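PDB 4ETZ: PelD from Pseudomonas aeruginosa, which binds the bacterial second messenger cyclic di-GMP and acts as its effector in pellicle formation, here as the GAF and GGDEF piece of a membrane protein. Local coordinates for residues A[1-6]-A[36-41]; A[162-167]-A[214-219]; A[245-250]-A[257-262]. All coordinates share one frame; numbering follows the deposited sequence.

Contact 1: A[1-6]-A[36-41]; sequences QSLRSS and AQYGSL. With C2E (9,9'-[(2R,3R,3aS,5S,7aR,9R,10R,10aS,12S,14aR)-3,5,10,12-tetrahydroxy-5,12-dioxidooctahydro-2H,7H-difuro[3,2-d:3',2'-j][1,3,7,9,2,8]tetraoxadiphosphacyclododecine-2,9-diyl]bis(2-amino-1,9-dihydro-6H-purin-6-one)), chain C.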
loop_
_atom_site.group_PDB
_atom_site.type_symbol
_atom_site.label_atom_id
_atom_site.label_comp_id
_atom_site.label_asym_id
_atom_site.label_seq_id
_atom_site.Cartn_x
_atom_site.Cartn_y
_atom_site.Cartn_z
ATOM N N GLN A 1 -5.433 2.340 -12.246
ATOM C CA GLN A 1 -4.628 3.592 -12.112
ATOM C C GLN A 1 -5.349 4.616 -11.240
ATOM O O GLN A 1 -4.727 5.488 -10.658
ATOM C CB GLN A 1 -4.300 4.182 -13.489
ATOM C CG GLN A 1 -3.408 5.428 -13.425
ATOM C CD GLN A 1 -2.176 5.302 -14.305
ATOM O OE1 GLN A 1 -2.287 5.251 -15.534
ATOM N NE2 GLN A 1 -0.992 5.258 -13.684
ATOM N N SER A 2 -6.668 4.502 -11.155
ATOM C CA SER A 2 -7.465 5.442 -10.380
ATOM C C SER A 2 -7.139 5.328 -8.880
ATOM O O SER A 2 -6.896 6.329 -8.196
ATOM C CB SER A 2 -8.948 5.182 -10.648
ATOM O OG SER A 2 -9.759 5.853 -9.702
ATOM N N LEU A 3 -7.121 4.101 -8.385
ATOM C CA LEU A 3 -6.718 3.826 -7.016
ATOM C C LEU A 3 -5.326 4.352 -6.699
ATOM O O LEU A 3 -5.136 5.065 -5.704
ATOM C CB LEU A 3 -6.759 2.328 -6.736
ATOM C CG LEU A 3 -7.985 1.829 -5.986
ATOM C CD1 LEU A 3 -8.106 0.290 -6.101
ATOM C CD2 LEU A 3 -7.912 2.302 -4.513
ATOM N N ARG A 4 -4.355 3.964 -7.520
ATOM C CA ARG A 4 -2.993 4.457 -7.333
ATOM C C ARG A 4 -2.933 5.993 -7.258
ATOM O O ARG A 4 -2.311 6.553 -6.355
ATOM C CB ARG A 4 -2.021 3.889 -8.398
ATOM C CG ARG A 4 -1.842 2.365 -8.285
ATOM C CD ARG A 4 -0.543 1.821 -8.961
ATOM N NE ARG A 4 -0.387 2.161 -10.384
ATOM C CZ ARG A 4 -1.158 1.735 -11.387
ATOM N NH1 ARG A 4 -2.200 0.942 -11.174
ATOM N NH2 ARG A 4 -0.880 2.121 -12.636
ATOM N N SER A 5 -3.575 6.662 -8.208
ATOM C CA SER A 5 -3.627 8.115 -8.220
ATOM C C SER A 5 -4.334 8.712 -6.979
ATOM O O SER A 5 -3.855 9.684 -6.407
ATOM C CB SER A 5 -4.304 8.601 -9.507
ATOM O OG SER A 5 -3.384 8.497 -10.578
ATOM N N SER A 6 -5.460 8.129 -6.570
ATOM C CA SER A 6 -6.147 8.595 -5.371
ATOM C C SER A 6 -5.199 8.478 -4.149
ATOM O O SER A 6 -5.087 9.399 -3.338
ATOM C CB SER A 6 -7.423 7.763 -5.128
ATOM O OG SER A 6 -8.430 8.140 -6.039
ATOM N N ALA A 36 -16.190 7.910 -0.080
ATOM C CA ALA A 36 -17.501 8.222 -0.657
ATOM C C ALA A 36 -17.522 8.038 -2.152
ATOM O O ALA A 36 -18.531 7.580 -2.702
ATOM C CB ALA A 36 -17.931 9.651 -0.311
ATOM N N GLN A 37 -16.414 8.423 -2.787
ATOM C CA GLN A 37 -16.240 8.410 -4.233
ATOM C C GLN A 37 -16.216 6.962 -4.736
ATOM O O GLN A 37 -16.804 6.640 -5.766
ATOM C CB GLN A 37 -14.920 9.119 -4.617
ATOM C CG GLN A 37 -14.570 9.111 -6.135
ATOM C CD GLN A 37 -13.061 9.301 -6.431
ATOM O OE1 GLN A 37 -12.355 10.051 -5.741
ATOM N NE2 GLN A 37 -12.573 8.616 -7.469
ATOM N N TYR A 38 -15.523 6.101 -4.003
ATOM C CA TYR A 38 -15.356 4.722 -4.422
ATOM C C TYR A 38 -16.551 3.843 -4.048
ATOM O O TYR A 38 -16.843 2.879 -4.760
ATOM C CB TYR A 38 -14.023 4.159 -3.919
ATOM C CG TYR A 38 -12.839 4.563 -4.780
ATOM C CD1 TYR A 38 -12.422 3.763 -5.834
ATOM C CD2 TYR A 38 -12.145 5.743 -4.542
ATOM C CE1 TYR A 38 -11.340 4.131 -6.630
ATOM C CE2 TYR A 38 -11.055 6.115 -5.332
ATOM C CZ TYR A 38 -10.657 5.308 -6.368
ATOM O OH TYR A 38 -9.567 5.667 -7.165
ATOM N N GLY A 39 -17.271 4.205 -2.980
ATOM C CA GLY A 39 -18.484 3.476 -2.603
ATOM C C GLY A 39 -19.812 4.039 -3.063
ATOM O O GLY A 39 -20.873 3.509 -2.711
ATOM N N SER A 40 -19.774 5.119 -3.842
ATOM C CA SER A 40 -20.980 5.887 -4.137
ATOM C C SER A 40 -21.814 6.135 -2.881
ATOM O O SER A 40 -23.047 6.129 -2.929
ATOM C CB SER A 40 -21.818 5.211 -5.236
ATOM O OG SER A 40 -21.038 5.066 -6.406
ATOM N N LEU A 41 -21.140 6.374 -1.761
ATOM C CA LEU A 41 -21.832 6.674 -0.522
ATOM C C LEU A 41 -22.764 7.872 -0.630
ATOM O O LEU A 41 -22.603 8.726 -1.508
ATOM C CB LEU A 41 -20.852 6.839 0.651
ATOM C CG LEU A 41 -19.799 5.732 0.756
ATOM C CD1 LEU A 41 -18.911 5.966 1.968
ATOM C CD2 LEU A 41 -20.447 4.347 0.836
HETATM P P1 C2E C . 4.907 4.496 -20.055
HETATM O O2P C2E C . 5.483 4.108 -21.402
HETATM O O1P C2E C . 5.799 5.235 -19.086
HETATM O "O5'" C2E C . 4.341 3.261 -19.252
HETATM C "C5'" C2E C . 3.446 2.295 -19.819
HETATM C "C4'" C2E C . 2.928 1.362 -18.724
HETATM O "O4'" C2E C . 4.028 0.712 -18.106
HETATM C "C3'" C2E C . 2.257 2.073 -17.546
HETATM O "O3'" C2E C . 0.881 2.361 -17.733
HETATM C "C2'" C2E C . 2.461 1.161 -16.361
HETATM O "O2'" C2E C . 1.400 0.209 -16.255
HETATM C "C1'" C2E C . 3.783 0.503 -16.693
HETATM N N9 C2E C . 4.868 1.220 -15.961
HETATM C C8 C2E C . 5.782 1.988 -16.565
HETATM N N7 C2E C . 6.676 2.490 -15.711
HETATM C C5 C2E C . 6.320 2.052 -14.477
HETATM C C6 C2E C . 6.822 2.213 -13.095
HETATM O O6 C2E C . 7.922 2.961 -12.789
HETATM N N1 C2E C . 6.154 1.566 -12.102
HETATM C C2 C2E C . 5.029 0.808 -12.310
HETATM N N2 C2E C . 4.443 0.221 -11.248
HETATM N N3 C2E C . 4.524 0.605 -13.551
HETATM C C4 C2E C . 5.116 1.202 -14.645
HETATM P P11 C2E C . 0.231 3.656 -17.028
HETATM O O21 C2E C . -1.242 3.589 -17.341
HETATM O O11 C2E C . 0.624 3.720 -15.573
HETATM O O5A C2E C . 0.880 4.854 -17.840
HETATM C C5A C2E C . 0.571 5.076 -19.201
HETATM C C4A C2E C . 1.420 6.243 -19.637
HETATM O O4A C2E C . 1.089 7.347 -18.798
HETATM C C3A C2E C . 2.892 6.040 -19.363
HETATM O O3A C2E C . 3.593 5.371 -20.392
HETATM C C2A C2E C . 3.420 7.442 -19.212
HETATM O O2A C2E C . 3.649 8.073 -20.462
HETATM C C1A C2E C . 2.262 8.138 -18.546
HETATM N N91 C2E C . 2.530 8.138 -17.098
HETATM C C81 C2E C . 1.950 7.310 -16.206
HETATM N N71 C2E C . 2.408 7.564 -14.953
HETATM C C51 C2E C . 3.314 8.552 -15.065
HETATM C C61 C2E C . 4.163 9.285 -14.117
HETATM O O61 C2E C . 4.084 8.962 -12.815
HETATM N N11 C2E C . 5.001 10.224 -14.562
HETATM C C21 C2E C . 5.044 10.532 -15.889
HETATM N N21 C2E C . 5.890 11.504 -16.300
HETATM N N31 C2E C . 4.272 9.893 -16.809
HETATM C C41 C2E C . 3.405 8.920 -16.462
#
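Where helix 2-16 begins, beside the cyclic di-GMP site, two serines one turn apart, S2 and S6, receive the phenol of Y38 from helix 28-39, within the GAF domain. S2 OG lies 2.6 Å from Y38 OH and S6 OG lies 2.9 Å from the same oxygen, so two hydrogen bonds fix the end of the tyrosine. Either partner could be the donor in each. S6 OG sits at the ring edge, in its plane on the CE2 flank, while S2 OG comes in obliquely. The two hydroxyls converge by different torsions: that of S2 stands opposite its backbone nitrogen (chi1 167°), whereas that of S6 stands beside its own (chi1 -75°). On the other flank L3 adds an apolar touch, its CG 4.1 Å from Y38 CE1. The first residue of the chain, Q1, looks away from the tyrosine and reaches the ligand. Its NE2 donates to phosphate oxygen O11 of the cyclic di-GMP at 2.9 Å, with a bent angle of 134°. R4 brings its guanidinium edge toward O11 too, NH2 stopping at 3.7 Å, and its positive charge probably favours the phosphate there. The start of the chain thus turns Q1 and R4 to the ligand and S2 and S6 to the tyrosine. Both L3 and Y38 also rest on L142 of helix 133-151, while R4 packs on L233. After helix 28-39, L41 packs against L63, L121 and V123 of strands 61-63 and 117-123 in the five-stranded sheet.

Contact 2: A[162-167]-A[214-219]; sequences IDAQRF and VQLRLR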
loop_
_atom_site.group_PDB
_atom_site.type_symbol
_atom_site.label_atom_id
_atom_site.label_comp_id
_atom_site.label_asym_id
_atom_site.label_seq_id
_atom_site.Cartn_x
_atom_site.Cartn_y
_atom_site.Cartn_z
ATOM N N ILE A 162 14.507 4.165 7.734
ATOM C CA ILE A 162 13.239 4.663 7.225
ATOM C C ILE A 162 12.890 3.907 5.940
ATOM O O ILE A 162 11.803 3.315 5.845
ATOM C CB ILE A 162 13.286 6.213 6.992
ATOM C CG1 ILE A 162 12.292 6.676 5.916
ATOM C CG2 ILE A 162 14.700 6.674 6.610
ATOM C CD1 ILE A 162 10.809 6.622 6.323
ATOM N N ASP A 163 13.822 3.910 4.982
ATOM C CA ASP A 163 13.625 3.267 3.680
ATOM C C ASP A 163 13.287 1.792 3.851
ATOM O O ASP A 163 12.379 1.296 3.193
ATOM C CB ASP A 163 14.871 3.391 2.798
ATOM C CG ASP A 163 14.964 4.732 2.083
ATOM O OD1 ASP A 163 13.972 5.496 2.074
ATOM O OD2 ASP A 163 16.050 5.015 1.518
ATOM N N ALA A 164 14.011 1.123 4.755
ATOM C CA ALA A 164 13.816 -0.297 5.026
ATOM C C ALA A 164 12.452 -0.559 5.649
ATOM O O ALA A 164 11.797 -1.543 5.298
ATOM C CB ALA A 164 14.937 -0.859 5.894
ATOM N N GLN A 165 12.007 0.330 6.535
ATOM C CA GLN A 165 10.687 0.181 7.152
ATOM C C GLN A 165 9.565 0.413 6.168
ATOM O O GLN A 165 8.612 -0.376 6.126
ATOM C CB GLN A 165 10.516 1.086 8.375
ATOM C CG GLN A 165 11.103 0.502 9.646
ATOM C CD GLN A 165 10.581 1.194 10.895
ATOM O OE1 GLN A 165 9.374 1.222 11.154
ATOM N NE2 GLN A 165 11.498 1.741 11.690
ATOM N N ARG A 166 9.675 1.473 5.362
ATOM C CA ARG A 166 8.638 1.738 4.382
ATOM C C ARG A 166 8.599 0.625 3.322
ATOM O O ARG A 166 7.537 0.268 2.848
ATOM C CB ARG A 166 8.724 3.141 3.757
ATOM C CG ARG A 166 9.734 3.341 2.643
ATOM C CD ARG A 166 9.177 4.266 1.520
ATOM N NE ARG A 166 8.705 5.561 2.013
ATOM C CZ ARG A 166 9.455 6.657 2.121
ATOM N NH1 ARG A 166 10.739 6.639 1.769
ATOM N NH2 ARG A 166 8.911 7.783 2.577
ATOM N N PHE A 167 9.763 0.087 2.963
ATOM C CA PHE A 167 9.777 -0.971 1.986
ATOM C C PHE A 167 8.952 -2.153 2.530
ATOM O O PHE A 167 8.065 -2.609 1.877
ATOM C CB PHE A 167 11.203 -1.422 1.589
ATOM C CG PHE A 167 11.206 -2.435 0.475
ATOM C CD1 PHE A 167 11.168 -2.011 -0.857
ATOM C CD2 PHE A 167 11.181 -3.799 0.750
ATOM C CE1 PHE A 167 11.120 -2.926 -1.915
ATOM C CE2 PHE A 167 11.131 -4.736 -0.316
ATOM C CZ PHE A 167 11.091 -4.275 -1.653
ATOM N N VAL A 214 8.348 1.481 -4.396
ATOM C CA VAL A 214 9.357 1.724 -3.372
ATOM C C VAL A 214 10.598 0.890 -3.662
ATOM O O VAL A 214 10.505 -0.160 -4.296
ATOM C CB VAL A 214 8.861 1.445 -1.935
ATOM C CG1 VAL A 214 7.927 2.619 -1.447
ATOM C CG2 VAL A 214 8.161 0.118 -1.868
ATOM N N GLN A 215 11.738 1.365 -3.168
ATOM C CA GLN A 215 13.016 0.752 -3.461
ATOM C C GLN A 215 13.832 0.522 -2.205
ATOM O O GLN A 215 13.727 1.242 -1.205
ATOM C CB GLN A 215 13.828 1.603 -4.447
ATOM C CG GLN A 215 13.154 1.897 -5.798
ATOM C CD GLN A 215 14.068 2.625 -6.763
ATOM O OE1 GLN A 215 15.098 3.149 -6.355
ATOM N NE2 GLN A 215 13.702 2.644 -8.063
ATOM N N LEU A 216 14.693 -0.471 -2.272
ATOM C CA LEU A 216 15.619 -0.709 -1.208
ATOM C C LEU A 216 16.992 -1.037 -1.791
ATOM O O LEU A 216 17.137 -1.953 -2.608
ATOM C CB LEU A 216 15.103 -1.854 -0.332
ATOM C CG LEU A 216 14.899 -1.704 1.181
ATOM C CD1 LEU A 216 14.966 -3.085 1.818
ATOM C CD2 LEU A 216 15.883 -0.744 1.871
ATOM N N ARG A 217 17.999 -0.275 -1.365
ATOM C CA ARG A 217 19.387 -0.510 -1.769
ATOM C C ARG A 217 20.047 -1.449 -0.766
ATOM O O ARG A 217 20.141 -1.124 0.431
ATOM C CB ARG A 217 20.154 0.806 -1.829
ATOM C CG ARG A 217 19.471 1.875 -2.668
ATOM C CD ARG A 217 20.190 3.210 -2.501
ATOM N NE ARG A 217 19.526 4.134 -1.577
ATOM C CZ ARG A 217 19.901 5.401 -1.387
ATOM N NH1 ARG A 217 20.944 5.909 -2.053
ATOM N NH2 ARG A 217 19.233 6.164 -0.524
ATOM N N LEU A 218 20.507 -2.602 -1.251
ATOM C CA LEU A 218 21.079 -3.631 -0.384
ATOM C C LEU A 218 22.382 -4.215 -0.944
ATOM O O LEU A 218 22.748 -3.956 -2.091
ATOM C CB LEU A 218 20.051 -4.750 -0.124
ATOM C CG LEU A 218 18.731 -4.367 0.572
ATOM C CD1 LEU A 218 17.667 -5.440 0.405
ATOM C CD2 LEU A 218 18.947 -4.045 2.049
ATOM N N ARG A 219 23.082 -4.979 -0.113
ATOM C CA ARG A 219 24.202 -5.810 -0.546
ATOM C C ARG A 219 23.849 -7.253 -0.215
ATOM O O ARG A 219 23.367 -7.533 0.887
ATOM C CB ARG A 219 25.489 -5.408 0.176
ATOM C CG ARG A 219 25.991 -4.005 -0.170
ATOM C CD ARG A 219 26.965 -4.026 -1.338
ATOM N NE ARG A 219 27.487 -2.692 -1.622
ATOM C CZ ARG A 219 28.508 -2.430 -2.430
ATOM N NH1 ARG A 219 29.155 -3.408 -3.057
ATOM N NH2 ARG A 219 28.878 -1.174 -2.616
HETATM O O HOH W 1 11.763 2.017 0.659
#
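F167, L216 and V214 make up most of the interface between helix 162-167 and strand 214-219, whose short axes pass 8.0 Å apart with directions 130° from each other. F167 swings its ring opposite the backbone nitrogen (chi1 -175°) and lays it against the strand. L216 CB stands over one face, 4.2 Å from the ring centroid in a CH-pi contact, and V214 O meets the ring edge near CE1 in plane. V214 CG2 packs on F167 CD1 at 3.8 Å, while its CG1 takes the aliphatic CD of R166 at 3.6 Å. The CD2 branch of L216 reaches the helix backbone, 3.8 Å from A164 CA. Beside this packing, D163 joins R166, whose NH1 is 3.4 Å from D163 OD1, to R217 through a long salt bridge; R217 pairs also with E206 of helix 198-207. One water donates to both D163 O and Q215 O, linking helix and strand backbones. F167 reaches on to L228 and L230 of the next strand, as expected of a helix packed across an antiparallel sheet at its edge strand. Such helix-on-sheet packing belongs to the GGDEF-type domain, where V214 directly follows D213 of the ligand-binding R210-D213 pair, spaced like the RxxD inhibitory site of diguanylate cyclases.

Contact 3: A[245-250]-A[257-262]; sequences RLRILF and ARELES. With C2E (9,9'-[(2R,3R,3aS,5S,7aR,9R,10R,10aS,12S,14aR)-3,5,10,12-tetrahydroxy-5,12-dioxidooctahydro-2H,7H-difuro[3,2-d:3',2'-j][1,3,7,9,2,8]tetraoxadiphosphacyclododecine-2,9-diyl]bis(2-amino-1,9-dihydro-6H-purin-6-one)), chain C.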
loop_
_atom_site.group_PDB
_atom_site.type_symbol
_atom_site.label_atom_id
_atom_site.label_comp_id
_atom_site.label_asym_id
_atom_site.label_seq_id
_atom_site.Cartn_x
_atom_site.Cartn_y
_atom_site.Cartn_z
ATOM N N ARG A 245 10.100 0.596 -20.296
ATOM C CA ARG A 245 10.502 1.989 -19.991
ATOM C C ARG A 245 11.955 2.041 -19.517
ATOM O O ARG A 245 12.749 2.892 -19.962
ATOM C CB ARG A 245 9.595 2.589 -18.905
ATOM C CG ARG A 245 9.865 4.060 -18.682
ATOM C CD ARG A 245 8.778 4.730 -17.872
ATOM N NE ARG A 245 8.819 4.348 -16.478
ATOM C CZ ARG A 245 9.649 4.818 -15.547
ATOM N NH1 ARG A 245 10.566 5.748 -15.817
ATOM N NH2 ARG A 245 9.544 4.351 -14.304
ATOM N N LEU A 246 12.276 1.137 -18.592
ATOM C CA LEU A 246 13.602 1.050 -18.003
ATOM C C LEU A 246 14.664 0.793 -19.096
ATOM O O LEU A 246 15.731 1.422 -19.101
ATOM C CB LEU A 246 13.596 -0.056 -16.942
ATOM C CG LEU A 246 14.181 0.136 -15.559
ATOM C CD1 LEU A 246 13.931 1.558 -14.949
ATOM C CD2 LEU A 246 13.802 -0.931 -14.565
ATOM N N ARG A 247 14.361 -0.066 -20.064
ATOM C CA ARG A 247 15.351 -0.346 -21.099
ATOM C C ARG A 247 15.623 0.859 -22.006
ATOM O O ARG A 247 16.761 1.044 -22.485
ATOM C CB ARG A 247 15.010 -1.589 -21.934
ATOM C CG ARG A 247 15.131 -2.867 -21.127
ATOM C CD ARG A 247 14.994 -4.101 -22.013
ATOM N NE ARG A 247 15.051 -5.359 -21.275
ATOM C CZ ARG A 247 16.162 -6.011 -20.928
ATOM N NH1 ARG A 247 17.353 -5.536 -21.218
ATOM N NH2 ARG A 247 16.070 -7.190 -20.300
ATOM N N ILE A 248 14.584 1.655 -22.232
ATOM C CA ILE A 248 14.739 2.895 -22.990
ATOM C C ILE A 248 15.670 3.851 -22.226
ATOM O O ILE A 248 16.567 4.455 -22.818
ATOM C CB ILE A 248 13.362 3.519 -23.313
ATOM C CG1 ILE A 248 12.618 2.614 -24.325
ATOM C CG2 ILE A 248 13.504 4.969 -23.864
ATOM C CD1 ILE A 248 11.078 2.763 -24.290
ATOM N N LEU A 249 15.448 3.956 -20.917
ATOM C CA LEU A 249 16.263 4.791 -20.034
ATOM C C LEU A 249 17.748 4.355 -19.998
ATOM O O LEU A 249 18.644 5.196 -20.091
ATOM C CB LEU A 249 15.625 4.797 -18.645
ATOM C CG LEU A 249 15.953 5.789 -17.535
ATOM C CD1 LEU A 249 15.811 7.314 -17.945
ATOM C CD2 LEU A 249 15.000 5.468 -16.379
ATOM N N PHE A 250 17.986 3.047 -19.900
ATOM C CA PHE A 250 19.342 2.504 -19.997
ATOM C C PHE A 250 19.975 2.752 -21.329
ATOM O O PHE A 250 21.180 2.995 -21.392
ATOM C CB PHE A 250 19.361 1.012 -19.733
ATOM C CG PHE A 250 19.478 0.672 -18.288
ATOM C CD1 PHE A 250 20.726 0.367 -17.738
ATOM C CD2 PHE A 250 18.344 0.659 -17.465
ATOM C CE1 PHE A 250 20.862 0.033 -16.395
ATOM C CE2 PHE A 250 18.457 0.341 -16.099
ATOM C CZ PHE A 250 19.729 0.027 -15.558
ATOM N N ALA A 257 23.782 1.020 -28.285
ATOM C CA ALA A 257 24.623 -0.114 -28.665
ATOM C C ALA A 257 24.607 -1.237 -27.614
ATOM O O ALA A 257 24.678 -2.416 -27.979
ATOM C CB ALA A 257 26.057 0.363 -28.934
ATOM N N ARG A 258 24.483 -0.872 -26.335
ATOM C CA ARG A 258 24.582 -1.813 -25.208
ATOM C C ARG A 258 23.214 -2.184 -24.630
ATOM O O ARG A 258 22.255 -1.416 -24.742
ATOM C CB ARG A 258 25.387 -1.197 -24.063
ATOM C CG ARG A 258 26.790 -0.753 -24.433
ATOM C CD ARG A 258 27.379 0.173 -23.370
ATOM N NE ARG A 258 28.573 -0.335 -22.668
ATOM C CZ ARG A 258 28.790 -1.599 -22.305
ATOM N NH1 ARG A 258 27.896 -2.544 -22.553
ATOM N NH2 ARG A 258 29.917 -1.918 -21.679
ATOM N N GLU A 259 23.146 -3.346 -23.982
ATOM C CA GLU A 259 21.944 -3.758 -23.255
ATOM C C GLU A 259 22.215 -3.757 -21.749
ATOM O O GLU A 259 23.375 -3.862 -21.340
ATOM C CB GLU A 259 21.484 -5.133 -23.750
ATOM C CG GLU A 259 21.262 -5.199 -25.282
ATOM C CD GLU A 259 20.055 -4.370 -25.777
ATOM O OE1 GLU A 259 19.133 -4.088 -24.975
ATOM O OE2 GLU A 259 20.022 -4.013 -26.981
ATOM N N LEU A 260 21.163 -3.589 -20.935
ATOM C CA LEU A 260 21.243 -3.703 -19.455
ATOM C C LEU A 260 22.179 -4.823 -19.017
ATOM O O LEU A 260 23.025 -4.639 -18.152
ATOM C CB LEU A 260 19.864 -4.041 -18.858
ATOM C CG LEU A 260 18.985 -3.022 -18.161
ATOM C CD1 LEU A 260 18.032 -2.420 -19.174
ATOM C CD2 LEU A 260 18.180 -3.681 -17.064
ATOM N N GLU A 261 21.977 -5.995 -19.611
ATOM C CA GLU A 261 22.755 -7.198 -19.297
ATOM C C GLU A 261 24.280 -7.046 -19.486
ATOM O O GLU A 261 25.075 -7.607 -18.715
ATOM C CB GLU A 261 22.226 -8.403 -20.105
ATOM C CG GLU A 261 20.822 -8.945 -19.679
ATOM C CD GLU A 261 19.617 -8.066 -20.123
ATOM O OE1 GLU A 261 19.785 -7.088 -20.905
ATOM O OE2 GLU A 261 18.488 -8.376 -19.680
ATOM N N SER A 262 24.691 -6.295 -20.508
ATOM C CA SER A 262 26.120 -6.119 -20.790
ATOM C C SER A 262 26.764 -5.163 -19.761
ATOM O O SER A 262 27.967 -4.887 -19.802
ATOM C CB SER A 262 26.311 -5.566 -22.206
ATOM O OG SER A 262 26.163 -4.138 -22.204
HETATM P P1 C2E C . 4.907 4.496 -20.055
HETATM O O2P C2E C . 5.483 4.108 -21.402
HETATM O O1P C2E C . 5.799 5.235 -19.086
HETATM O "O5'" C2E C . 4.341 3.261 -19.252
HETATM C "C5'" C2E C . 3.446 2.295 -19.819
HETATM C "C4'" C2E C . 2.928 1.362 -18.724
HETATM O "O4'" C2E C . 4.028 0.712 -18.106
HETATM C "C3'" C2E C . 2.257 2.073 -17.546
HETATM O "O3'" C2E C . 0.881 2.361 -17.733
HETATM C "C2'" C2E C . 2.461 1.161 -16.361
HETATM O "O2'" C2E C . 1.400 0.209 -16.255
HETATM C "C1'" C2E C . 3.783 0.503 -16.693
HETATM N N9 C2E C . 4.868 1.220 -15.961
HETATM C C8 C2E C . 5.782 1.988 -16.565
HETATM N N7 C2E C . 6.676 2.490 -15.711
HETATM C C5 C2E C . 6.320 2.052 -14.477
HETATM C C6 C2E C . 6.822 2.213 -13.095
HETATM O O6 C2E C . 7.922 2.961 -12.789
HETATM N N1 C2E C . 6.154 1.566 -12.102
HETATM C C2 C2E C . 5.029 0.808 -12.310
HETATM N N2 C2E C . 4.443 0.221 -11.248
HETATM N N3 C2E C . 4.524 0.605 -13.551
HETATM C C4 C2E C . 5.116 1.202 -14.645
HETATM P P11 C2E C . 0.231 3.656 -17.028
HETATM O O21 C2E C . -1.242 3.589 -17.341
HETATM O O11 C2E C . 0.624 3.720 -15.573
HETATM O O5A C2E C . 0.880 4.854 -17.840
HETATM C C5A C2E C . 0.571 5.076 -19.201
HETATM C C4A C2E C . 1.420 6.243 -19.637
HETATM O O4A C2E C . 1.089 7.347 -18.798
HETATM C C3A C2E C . 2.892 6.040 -19.363
HETATM O O3A C2E C . 3.593 5.371 -20.392
HETATM C C2A C2E C . 3.420 7.442 -19.212
HETATM O O2A C2E C . 3.649 8.073 -20.462
HETATM C C1A C2E C . 2.262 8.138 -18.546
HETATM N N91 C2E C . 2.530 8.138 -17.098
HETATM C C81 C2E C . 1.950 7.310 -16.206
HETATM N N71 C2E C . 2.408 7.564 -14.953
HETATM C C51 C2E C . 3.314 8.552 -15.065
HETATM C C61 C2E C . 4.163 9.285 -14.117
HETATM O O61 C2E C . 4.084 8.962 -12.815
HETATM N N11 C2E C . 5.001 10.224 -14.562
HETATM C C21 C2E C . 5.044 10.532 -15.889
HETATM N N21 C2E C . 5.890 11.504 -16.300
HETATM N N31 C2E C . 4.272 9.893 -16.809
HETATM C C41 C2E C . 3.405 8.920 -16.462
HETATM O O HOH W 2 18.374 -3.509 -22.719
#
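L260 crosses F250 at about a right angle and drops its branched end onto the phenyl ring. Its CG lies over the ring centre, 3.6 Å from the centroid and 8° off the normal, a CH-pi contact held square to the face. CD1 of L260 continues toward the helix, 3.5 Å from F250 CG, and meets R247 CG at the same separation, filling the angle between the arginine stem and the phenylalanine. R247 runs fully extended from CG to NE past this leucine. Its guanidinium then meets the carboxylate of E261 end-on, the two planes only 12° apart. NH1 of R247 donates to E261 OE1 at 2.9 Å and R247 NH2 to E261 OE2 at 2.8 Å, both nearly straight and each received by the syn lone pair of its E261 oxygen, so the paired bonds keep the groups flat against rotation. A bend of E261 at chi2 (75°) brings its carboxylate back to the arginine. A water accepts from R247 NH1. Two residues before R247, R245 leads away to the ligand: its NE donates to N7 of a guanine at 2.9 Å and its NH2 to O6 at 2.6 Å, a two-pronged reading of the Hoogsteen edge. F250 packs also on V201 and L204 of helix 198-207. Helix 236-253 thus grips the loop, with its 3-10 segment, leading to strand 265-272 of the GGDEF-type domain and, through R245, helps form its cyclic di-GMP pocket.

Overall arrangement
Contact 1 is a surface meeting of the N-terminal helix with a helix of the GAF domain, carried by hydroxyl groups around one phenol, whereas contacts 2 and 3 are partly buried and rest on a phenyl ring faced by a leucine, with arginine-carboxylate pairs beside it, long in contact 2 and a two-bond end-on pair in contact 3. Contacts 2 and 3 both lie in the GGDEF-type domain, one joining a helix to an edge strand, the other a helix to the loop after it. Contacts 1 and 3, centres about 36 Å apart, share the ligand: Q1 holds a phosphate oxygen while R245 reads a base. Contact 2, whose strand directly follows D213, approaches the same site without touching it.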